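Local coordinates for protein type-2 restriction enzyme AgeI (Thalassobius gelatinovorus, PDB 5DWA) that cleaves double-stranded DNA as a type II restriction endonuclease, recognising the sequence 5'-ACCGGT-3' and cutting after its first base, at residues A[219-223]-A[224-228]; A[174-177]-A[178-181]; A[180-183]-A[184-188]. All blocks are in the same frame, centred on the assembly; numbering follows the deposited sequence. Where two conformers were deposited one is given.

All three contacts are local and partly buried, each within one continuous stretch: a loop running into a helix in interactions 1 and 2, one helix in interaction 3. Interaction 1 runs from exposed loop residues to buried Lys224 and Arg225; in interaction 3 buried Ala181, Ser182 and Met185 stand against exposed Arg183 and Gly187. Interactions 2 and 3 share Pro180 and Ala181 on helix 178-187, and Lys224 and Tyr227 of interaction 1 pack on Val175 and Ile179 of interaction 2. At the DNA, interaction 1 holds a phosphate and interaction 2 meets a guanine base; interaction 3 is mostly regular helix, its nonpolar side chains beside a buried serine and a salt-bridged arginine. Interactions 2 and 3 touch the second subunit.

Interaction 1 (A[219-223]-A[224-228]). With nucleotides of chain D.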
loop_
_atom_site.group_PDB
_atom_site.type_symbol
_atom_site.label_atom_id
_atom_site.label_comp_id
_atom_site.label_asym_id
_atom_site.label_seq_id
_atom_site.Cartn_x
_atom_site.Cartn_y
_atom_site.Cartn_z
ATOM N N ASP A 219 7.085 6.915 -25.260
ATOM C CA ASP A 219 6.666 5.994 -26.312
ATOM C C ASP A 219 6.097 4.707 -25.732
ATOM O O ASP A 219 5.269 4.045 -26.356
ATOM C CB ASP A 219 7.835 5.666 -27.243
ATOM C CG ASP A 219 8.328 6.875 -28.010
ATOM O OD1 ASP A 219 7.538 7.822 -28.214
ATOM O OD2 ASP A 219 9.509 6.878 -28.416
ATOM N N ARG A 220 6.539 4.353 -24.533
ATOM C CA ARG A 220 6.105 3.109 -23.914
ATOM C C ARG A 220 5.771 3.343 -22.444
ATOM O O ARG A 220 6.509 2.923 -21.554
ATOM C CB ARG A 220 7.190 2.044 -24.068
ATOM C CG ARG A 220 6.694 0.630 -23.954
ATOM C CD ARG A 220 7.747 -0.344 -24.449
ATOM N NE ARG A 220 7.394 -1.717 -24.117
ATOM C CZ ARG A 220 8.178 -2.764 -24.346
ATOM N NH1 ARG A 220 9.364 -2.590 -24.909
ATOM N NH2 ARG A 220 7.773 -3.979 -24.007
ATOM N N PRO A 221 4.649 4.023 -22.186
ATOM C CA PRO A 221 4.380 4.476 -20.817
ATOM C C PRO A 221 3.916 3.368 -19.887
ATOM O O PRO A 221 3.308 2.391 -20.313
ATOM C CB PRO A 221 3.273 5.515 -21.010
ATOM C CG PRO A 221 2.564 5.061 -22.244
ATOM C CD PRO A 221 3.631 4.500 -23.139
ATOM N N SER A 222 4.230 3.524 -18.605
ATOM C CA SER A 222 3.609 2.709 -17.578
ATOM C C SER A 222 2.300 3.384 -17.205
ATOM O O SER A 222 2.048 4.517 -17.624
ATOM C CB SER A 222 4.509 2.588 -16.361
ATOM O OG SER A 222 4.616 3.854 -15.729
ATOM N N ASP A 223 1.468 2.720 -16.415
ATOM C CA ASP A 223 0.198 3.333 -16.048
ATOM C C ASP A 223 0.442 4.582 -15.206
ATOM O O ASP A 223 -0.344 5.524 -15.242
ATOM C CB ASP A 223 -0.705 2.335 -15.320
ATOM C CG ASP A 223 -0.116 1.842 -14.022
ATOM O OD1 ASP A 223 1.088 2.059 -13.775
ATOM O OD2 ASP A 223 -0.873 1.215 -13.256
ATOM N N LYS A 224 1.556 4.597 -14.483
ATOM C CA LYS A 224 1.922 5.751 -13.679
ATOM C C LYS A 224 2.251 6.967 -14.534
ATOM O O LYS A 224 1.882 8.086 -14.185
ATOM C CB LYS A 224 3.091 5.397 -12.766
ATOM C CG LYS A 224 2.659 4.587 -11.561
ATOM C CD LYS A 224 3.735 3.666 -11.101
ATOM C CE LYS A 224 3.826 2.465 -12.004
ATOM N NZ LYS A 224 2.883 1.391 -11.599
ATOM N N ARG A 225 2.939 6.766 -15.654
ATOM C CA ARG A 225 3.229 7.891 -16.532
ATOM C C ARG A 225 1.929 8.423 -17.131
ATOM O O ARG A 225 1.776 9.627 -17.333
ATOM C CB ARG A 225 4.204 7.507 -17.645
ATOM C CG ARG A 225 4.562 8.682 -18.549
ATOM C CD ARG A 225 5.628 8.321 -19.567
ATOM N NE ARG A 225 6.910 8.034 -18.935
ATOM C CZ ARG A 225 7.876 8.931 -18.758
ATOM N NH1 ARG A 225 7.708 10.188 -19.159
ATOM N NH2 ARG A 225 9.005 8.573 -18.168
ATOM N N ASN A 226 0.990 7.519 -17.392
ATOM C CA ASN A 226 -0.319 7.908 -17.904
ATOM C C ASN A 226 -1.093 8.768 -16.899
ATOM O O ASN A 226 -1.810 9.677 -17.296
ATOM C CB ASN A 226 -1.145 6.667 -18.284
ATOM C CG ASN A 226 -0.629 5.974 -19.537
ATOM O OD1 ASN A 226 -0.019 6.604 -20.402
ATOM N ND2 ASN A 226 -0.884 4.676 -19.645
ATOM N N TYR A 227 -0.943 8.483 -15.605
ATOM C CA TYR A 227 -1.576 9.301 -14.566
ATOM C C TYR A 227 -1.175 10.763 -14.718
ATOM O O TYR A 227 -1.999 11.673 -14.586
ATOM C CB TYR A 227 -1.182 8.832 -13.156
ATOM C CG TYR A 227 -1.601 7.430 -12.758
ATOM C CD1 TYR A 227 -2.718 6.818 -13.310
ATOM C CD2 TYR A 227 -0.872 6.724 -11.807
ATOM C CE1 TYR A 227 -3.092 5.537 -12.931
ATOM C CE2 TYR A 227 -1.236 5.445 -11.425
ATOM C CZ TYR A 227 -2.347 4.857 -11.989
ATOM O OH TYR A 227 -2.712 3.582 -11.611
ATOM N N ILE A 228 0.112 10.976 -14.976
ATOM C CA ILE A 228 0.689 12.306 -15.058
ATOM C C ILE A 228 0.495 12.964 -16.420
ATOM O O ILE A 228 -0.109 14.038 -16.528
ATOM C CB ILE A 228 2.194 12.255 -14.743
ATOM C CG1 ILE A 228 2.412 11.733 -13.321
ATOM C CG2 ILE A 228 2.838 13.623 -14.919
ATOM C CD1 ILE A 228 3.763 11.056 -13.110
ATOM P P DG D 3 2.648 -0.952 -14.766
ATOM O OP1 DG D 3 2.057 -0.170 -15.877
ATOM O OP2 DG D 3 3.730 -0.374 -13.948
ATOM O "O5'" DG D 3 1.476 -1.433 -13.785
ATOM C "C5'" DG D 3 0.375 -2.142 -14.327
ATOM C "C4'" DG D 3 -0.147 -3.215 -13.378
ATOM O "O4'" DG D 3 0.865 -4.230 -13.132
ATOM C "C3'" DG D 3 -0.598 -2.738 -12.005
ATOM O "O3'" DG D 3 -1.715 -3.550 -11.615
ATOM C "C2'" DG D 3 0.637 -3.021 -11.140
ATOM C "C1'" DG D 3 1.097 -4.344 -11.737
ATOM N N9 DG D 3 2.517 -4.651 -11.560
ATOM C C8 DG D 3 3.585 -3.836 -11.845
ATOM N N7 DG D 3 4.743 -4.406 -11.636
ATOM C C5 DG D 3 4.420 -5.696 -11.222
ATOM C C6 DG D 3 5.257 -6.786 -10.865
ATOM O O6 DG D 3 6.487 -6.832 -10.843
ATOM N N1 DG D 3 4.522 -7.905 -10.502
ATOM C C2 DG D 3 3.154 -7.976 -10.493
ATOM N N2 DG D 3 2.625 -9.146 -10.111
ATOM N N3 DG D 3 2.357 -6.965 -10.826
ATOM C C4 DG D 3 3.058 -5.868 -11.186
#
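Asp223 and Lys224 are joined by a salt bridge in the first turn of helix 223-230, beside the phosphate of DG3 of chain D. Lys224 NZ lies 2.9 Å from Asp223 OD1 and uses the syn lone pair of that oxygen; the lysine chain bends at both chi3 and chi4, which folds its end back to the neighbouring carboxylate. Lys224 NZ also donates to OP2 of DG3 of chain D (3.1 Å), and Glu173 OE2 and Ala172 O add further acceptors, so the amino group has four oxygen partners. Next to it the backbone N of Asp223 gives a nearly straight bond to OP1 of DG3 of chain D, 3.0 Å long at 165°. The phosphate is thus held by one charged side chain and one main-chain N-H.

Capping and main-chain bonds fix the turn. Ser222 is the N-cap: with chi1 at 68°, its OG stands between backbone N and carbonyl carbon and takes a weak bond from Arg225 N (3.4 Å), while also bonding to Glu214 O. Asn226 N donates to Ser222 O over 3.2 Å, and Tyr227 N to Asp223 O over 3.0 Å.

Nonbonded contacts fill the flanks. Asp223 O sits 3.3 Å above the plane of the Tyr227 ring, over its centre, and the Asp223 carboxylate runs alongside that ring with the planes 37° apart. The tyrosine hydroxyl bonds to Glu173 OE1, which ties the helix to the loop before helix 178-187. On another flank, Pro221 lays CB and CG against Asn226 OD1, each 3.5 Å from it.

Serine N-cap, amide donor and lysine together form a helix N-terminus that binds a phosphate, here one of the DNA backbone held by this PD-(D/E)XK nuclease.

Interaction 2 (A[174-177]-A[178-181]); sequences RVSD and DIPA. With nucleotides of chain C.
Val175 O accepts from Asp178 N (3.0 Å) and Ser176 O from Ile179 N (3.2 Å), bonds of the three-residue spacing found in 3-10 turns, and these lead the chain from 174-177 into helix 178-187. Pro180 has no N-H to offer; its CD rests 3.3 Å from Ser176 O instead. One residue on, a water bridges the main chain, donating to Asp177 O (2.7 Å) and accepting from Ala181 N.

Arg174 leaves this turn for the DNA. Its CB points away from 178-181, and Arg174 CG, anti to the carbonyl carbon (chi1 -77°), comes within 4.2 Å of DG7 O6 of chain C. CD lies 3.2 Å from C5 of DC6 of chain C. A bend at chi3 (-78°) then swings the guanidinium so that NE makes a weak bond to DG7 O6 (3.0 Å), while NH2 donates to DG7 N7 (3.0 Å), which lies at the edge of the group, near its plane. Over one guanidinium face, toward its rim, stands C2' of DC6, and NH1 is near that nucleotide's OP2. NH2 is also bonded to Ser170 OG, a second-shell partner that helps fix its rotation. A leucine here would probably leave guanine O6 and N7 without these donors and Ser170 without its mate.

Asp178, beside the turn, spends its carboxylate on His166 and Lys168. Two N-H groups facing O6 and N7 of one base are consistent with reading guanine from the major groove in this pre-specific complex, since an adenine would probably offer an amino group where O6 accepts.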
loop_
_atom_site.group_PDB
_atom_site.type_symbol
_atom_site.label_atom_id
_atom_site.label_comp_id
_atom_site.label_asym_id
_atom_site.label_seq_id
_atom_site.Cartn_x
_atom_site.Cartn_y
_atom_site.Cartn_z
ATOM N N ARG A 174 1.075 2.500 -5.204
ATOM C CA ARG A 174 0.796 3.324 -4.042
ATOM C C ARG A 174 0.619 4.790 -4.425
ATOM O O ARG A 174 -0.014 5.549 -3.697
ATOM C CB ARG A 174 1.911 3.156 -3.015
ATOM C CG ARG A 174 1.793 1.856 -2.242
ATOM C CD ARG A 174 2.970 1.642 -1.322
ATOM N NE ARG A 174 4.145 1.180 -2.046
ATOM C CZ ARG A 174 5.137 1.959 -2.459
ATOM N NH1 ARG A 174 5.136 3.262 -2.181
ATOM N NH2 ARG A 174 6.151 1.431 -3.131
ATOM N N VAL A 175 1.128 5.184 -5.586
ATOM C CA VAL A 175 0.960 6.559 -6.026
ATOM C C VAL A 175 -0.522 6.830 -6.334
ATOM O O VAL A 175 -0.978 7.975 -6.296
ATOM C CB VAL A 175 1.866 6.877 -7.244
ATOM C CG1 VAL A 175 1.467 6.039 -8.453
ATOM C CG2 VAL A 175 1.816 8.372 -7.580
ATOM N N SER A 176 -1.277 5.772 -6.624
ATOM C CA SER A 176 -2.714 5.913 -6.832
ATOM C C SER A 176 -3.409 6.427 -5.570
ATOM O O SER A 176 -4.460 7.071 -5.658
ATOM C CB SER A 176 -3.327 4.583 -7.275
ATOM O OG SER A 176 -2.695 4.107 -8.449
ATOM N N ASP A 177 -2.810 6.160 -4.409
ATOM C CA ASP A 177 -3.320 6.670 -3.128
ATOM C C ASP A 177 -3.346 8.194 -3.121
ATOM O O ASP A 177 -4.179 8.806 -2.451
ATOM C CB ASP A 177 -2.468 6.208 -1.933
ATOM C CG ASP A 177 -2.429 4.704 -1.763
ATOM O OD1 ASP A 177 -3.088 3.979 -2.537
ATOM O OD2 ASP A 177 -1.724 4.245 -0.836
ATOM N N ASP A 178 -2.403 8.797 -3.839
ATOM C CA ASP A 178 -2.257 10.253 -3.865
ATOM C C ASP A 178 -3.169 10.938 -4.861
ATOM O O ASP A 178 -3.388 12.134 -4.770
ATOM C CB ASP A 178 -0.821 10.640 -4.208
ATOM C CG ASP A 178 0.167 10.198 -3.159
ATOM O OD1 ASP A 178 0.466 11.014 -2.255
ATOM O OD2 ASP A 178 0.636 9.043 -3.245
ATOM N N ILE A 179 -3.688 10.197 -5.831
ATOM C CA ILE A 179 -4.421 10.838 -6.917
ATOM C C ILE A 179 -5.701 11.559 -6.457
ATOM O O ILE A 179 -5.920 12.704 -6.840
ATOM C CB ILE A 179 -4.752 9.818 -8.025
ATOM C CG1 ILE A 179 -3.466 9.417 -8.741
ATOM C CG2 ILE A 179 -5.744 10.393 -9.018
ATOM C CD1 ILE A 179 -3.645 8.248 -9.706
ATOM N N PRO A 180 -6.532 10.924 -5.609
ATOM C CA PRO A 180 -7.716 11.702 -5.214
ATOM C C PRO A 180 -7.360 12.966 -4.427
ATOM O O PRO A 180 -7.939 14.010 -4.694
ATOM C CB PRO A 180 -8.513 10.713 -4.353
ATOM C CG PRO A 180 -8.085 9.361 -4.853
ATOM C CD PRO A 180 -6.622 9.525 -5.147
ATOM N N ALA A 181 -6.410 12.879 -3.500
ATOM C CA ALA A 181 -5.959 14.068 -2.778
ATOM C C ALA A 181 -5.448 15.121 -3.749
ATOM O O ALA A 181 -5.752 16.303 -3.617
ATOM C CB ALA A 181 -4.872 13.708 -1.773
ATOM P P DC C 6 6.409 5.264 1.109
ATOM O OP1 DC C 6 7.332 6.265 0.599
ATOM O OP2 DC C 6 5.077 5.038 0.523
ATOM O "O5'" DC C 6 7.192 3.874 1.064
ATOM C "C5'" DC C 6 8.433 3.767 1.694
ATOM C "C4'" DC C 6 8.894 2.331 1.641
ATOM O "O4'" DC C 6 7.920 1.480 2.280
ATOM C "C3'" DC C 6 9.115 1.764 0.249
ATOM O "O3'" DC C 6 10.260 0.964 0.292
ATOM C "C2'" DC C 6 7.855 0.922 -0.000
ATOM C "C1'" DC C 6 7.509 0.445 1.403
ATOM N N1 DC C 6 6.065 0.253 1.636
ATOM C C2 DC C 6 5.573 -0.975 2.092
ATOM O O2 DC C 6 6.345 -1.928 2.248
ATOM N N3 DC C 6 4.244 -1.096 2.329
ATOM C C4 DC C 6 3.439 -0.051 2.161
ATOM N N4 DC C 6 2.138 -0.221 2.401
ATOM C C5 DC C 6 3.928 1.211 1.733
ATOM C C6 DC C 6 5.230 1.321 1.491
ATOM P P DG C 7 11.223 0.810 -0.979
ATOM O OP1 DG C 7 12.582 1.179 -0.531
ATOM O OP2 DG C 7 10.642 1.435 -2.176
ATOM O "O5'" DG C 7 11.212 -0.763 -1.247
ATOM C "C5'" DG C 7 11.582 -1.674 -0.239
ATOM C "C4'" DG C 7 11.273 -3.089 -0.703
ATOM O "O4'" DG C 7 9.845 -3.324 -0.629
ATOM C "C3'" DG C 7 11.652 -3.377 -2.148
ATOM O "O3'" DG C 7 12.014 -4.724 -2.247
ATOM C "C2'" DG C 7 10.348 -3.097 -2.904
ATOM C "C1'" DG C 7 9.321 -3.629 -1.922
ATOM N N9 DG C 7 8.033 -2.969 -1.993
ATOM C C8 DG C 7 7.704 -1.839 -2.706
ATOM N N7 DG C 7 6.478 -1.446 -2.499
ATOM C C5 DG C 7 5.982 -2.347 -1.569
ATOM C C6 DG C 7 4.710 -2.425 -0.959
ATOM O O6 DG C 7 3.738 -1.672 -1.111
ATOM N N1 DG C 7 4.626 -3.489 -0.075
ATOM C C2 DG C 7 5.641 -4.375 0.189
ATOM N N2 DG C 7 5.373 -5.335 1.078
ATOM N N3 DG C 7 6.833 -4.317 -0.379
ATOM C C4 DG C 7 6.933 -3.282 -1.241
HETATM O O HOH W 1 -6.173 10.443 -1.779
#

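Interaction 3 (A[180-183]-A[184-188])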
loop_
_atom_site.group_PDB
_atom_site.type_symbol
_atom_site.label_atom_id
_atom_site.label_comp_id
_atom_site.label_asym_id
_atom_site.label_seq_id
_atom_site.Cartn_x
_atom_site.Cartn_y
_atom_site.Cartn_z
ATOM N N PRO A 180 -6.532 10.924 -5.609
ATOM C CA PRO A 180 -7.716 11.702 -5.214
ATOM C C PRO A 180 -7.360 12.966 -4.427
ATOM O O PRO A 180 -7.939 14.010 -4.694
ATOM C CB PRO A 180 -8.513 10.713 -4.353
ATOM C CG PRO A 180 -8.085 9.361 -4.853
ATOM C CD PRO A 180 -6.622 9.525 -5.147
ATOM N N ALA A 181 -6.410 12.879 -3.500
ATOM C CA ALA A 181 -5.959 14.068 -2.778
ATOM C C ALA A 181 -5.448 15.121 -3.749
ATOM O O ALA A 181 -5.752 16.303 -3.617
ATOM C CB ALA A 181 -4.872 13.708 -1.773
ATOM N N SER A 182 -4.670 14.685 -4.732
ATOM C CA SER A 182 -4.059 15.608 -5.670
ATOM C C SER A 182 -5.106 16.329 -6.506
ATOM O O SER A 182 -5.015 17.538 -6.715
ATOM C CB SER A 182 -3.073 14.872 -6.575
ATOM O OG SER A 182 -2.398 15.789 -7.414
ATOM N N ARG A 183 -6.093 15.588 -6.990
ATOM C CA ARG A 183 -7.153 16.195 -7.777
ATOM C C ARG A 183 -7.927 17.217 -6.957
ATOM O O ARG A 183 -8.298 18.278 -7.457
ATOM C CB ARG A 183 -8.100 15.124 -8.310
ATOM C CG ARG A 183 -7.506 14.274 -9.400
ATOM C CD ARG A 183 -8.513 13.244 -9.877
ATOM N NE ARG A 183 -7.941 12.358 -10.883
ATOM C CZ ARG A 183 -8.555 11.280 -11.358
ATOM N NH1 ARG A 183 -9.766 10.958 -10.920
ATOM N NH2 ARG A 183 -7.963 10.529 -12.273
ATOM N N ILE A 184 -8.162 16.894 -5.688
ATOM C CA ILE A 184 -8.869 17.807 -4.796
ATOM C C ILE A 184 -8.058 19.089 -4.605
ATOM O O ILE A 184 -8.588 20.197 -4.710
ATOM C CB ILE A 184 -9.154 17.137 -3.438
ATOM C CG1 ILE A 184 -10.252 16.081 -3.601
ATOM C CG2 ILE A 184 -9.564 18.163 -2.391
ATOM C CD1 ILE A 184 -10.334 15.081 -2.452
ATOM N N MET A 185 -6.764 18.937 -4.336
ATOM C CA MET A 185 -5.888 20.089 -4.188
ATOM C C MET A 185 -5.858 20.985 -5.428
ATOM O O MET A 185 -5.974 22.203 -5.317
ATOM C CB MET A 185 -4.472 19.627 -3.853
ATOM C CG MET A 185 -4.363 18.974 -2.496
ATOM S SD MET A 185 -2.778 18.149 -2.228
ATOM C CE MET A 185 -1.678 19.556 -2.352
ATOM N N MET A 186 -5.691 20.389 -6.602
ATOM C CA MET A 186 -5.603 21.161 -7.834
ATOM C C MET A 186 -6.933 21.860 -8.100
ATOM O O MET A 186 -6.959 22.985 -8.592
ATOM C CB MET A 186 -5.202 20.256 -9.010
ATOM C CG MET A 186 -3.830 19.595 -8.832
ATOM S SD MET A 186 -3.374 18.442 -10.138
ATOM C CE MET A 186 -3.016 19.585 -11.465
ATOM N N GLY A 187 -8.028 21.192 -7.739
ATOM C CA GLY A 187 -9.355 21.778 -7.870
ATOM C C GLY A 187 -9.542 23.005 -6.995
ATOM O O GLY A 187 -10.347 23.884 -7.312
ATOM N N GLU A 188 -8.810 23.067 -5.889
ATOM C CA GLU A 188 -8.874 24.217 -4.990
ATOM C C GLU A 188 -7.753 25.207 -5.270
ATOM O O GLU A 188 -7.414 26.036 -4.422
ATOM C CB GLU A 188 -8.828 23.761 -3.527
ATOM C CG GLU A 188 -9.979 22.841 -3.126
ATOM C CD GLU A 188 -11.350 23.471 -3.334
ATOM O OE1 GLU A 188 -11.464 24.713 -3.284
ATOM O OE2 GLU A 188 -12.323 22.716 -3.546
#
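Helix 178-187 is the crossover of a beta-alpha-beta unit, linking the parallel strands 159-168 and 191-196, and Pro180 to Arg183 meet Ile184 to Gly187 along its last turns. Four consecutive main-chain bonds join them: Ile184 N to Pro180 O, Met185 N to Ala181 O, Met186 N to Ser182 O and, at 2.9 Å, Gly187 N to Arg183 O. The regularity ends there, for Glu188 N makes weak bonds to both Ile184 O and Met185 O and Glu188 is the first residue to leave helical angles.

The side chains of the later turn begin beside the carbonyls of the earlier one. Ile184 CG1 stands 3.3 Å from Pro180 O, Met185 CG 3.2 Å from Ala181 O, and Met186 CG 3.2 Å from Ser182 O. In both methionines CG lies anti to the carbonyl carbon, and each chain bends at chi3 (62° in Met185, 73° in Met186), its end leading away from 180-183. Met185 goes to His166 and Ser192, so it faces both strands of the unit; Met186 reaches Ser192 and Arg255. The sulfur of Met186 passes 3.9 Å from Ser182 OG. A chi1 of -175° swings that buried hydroxyl opposite the backbone N, where Ser192 OG and Asp233 O satisfy it.

Arg183 runs extended from CG to NE, and its NE pairs with OD1 of the same Asp233 in a salt bridge, while Ile184 packs on Val132 and Arg135. Pro180 and Arg183 also touch Val136 of the second subunit.

Met185 and Ser182 laid on the strands, with Arg183 turned to a loop and the partner subunit, make this the helix of a beta-alpha-beta crossover packed on its two parallel strands, as in the alpha/beta core of PD-(D/E)XK nucleases.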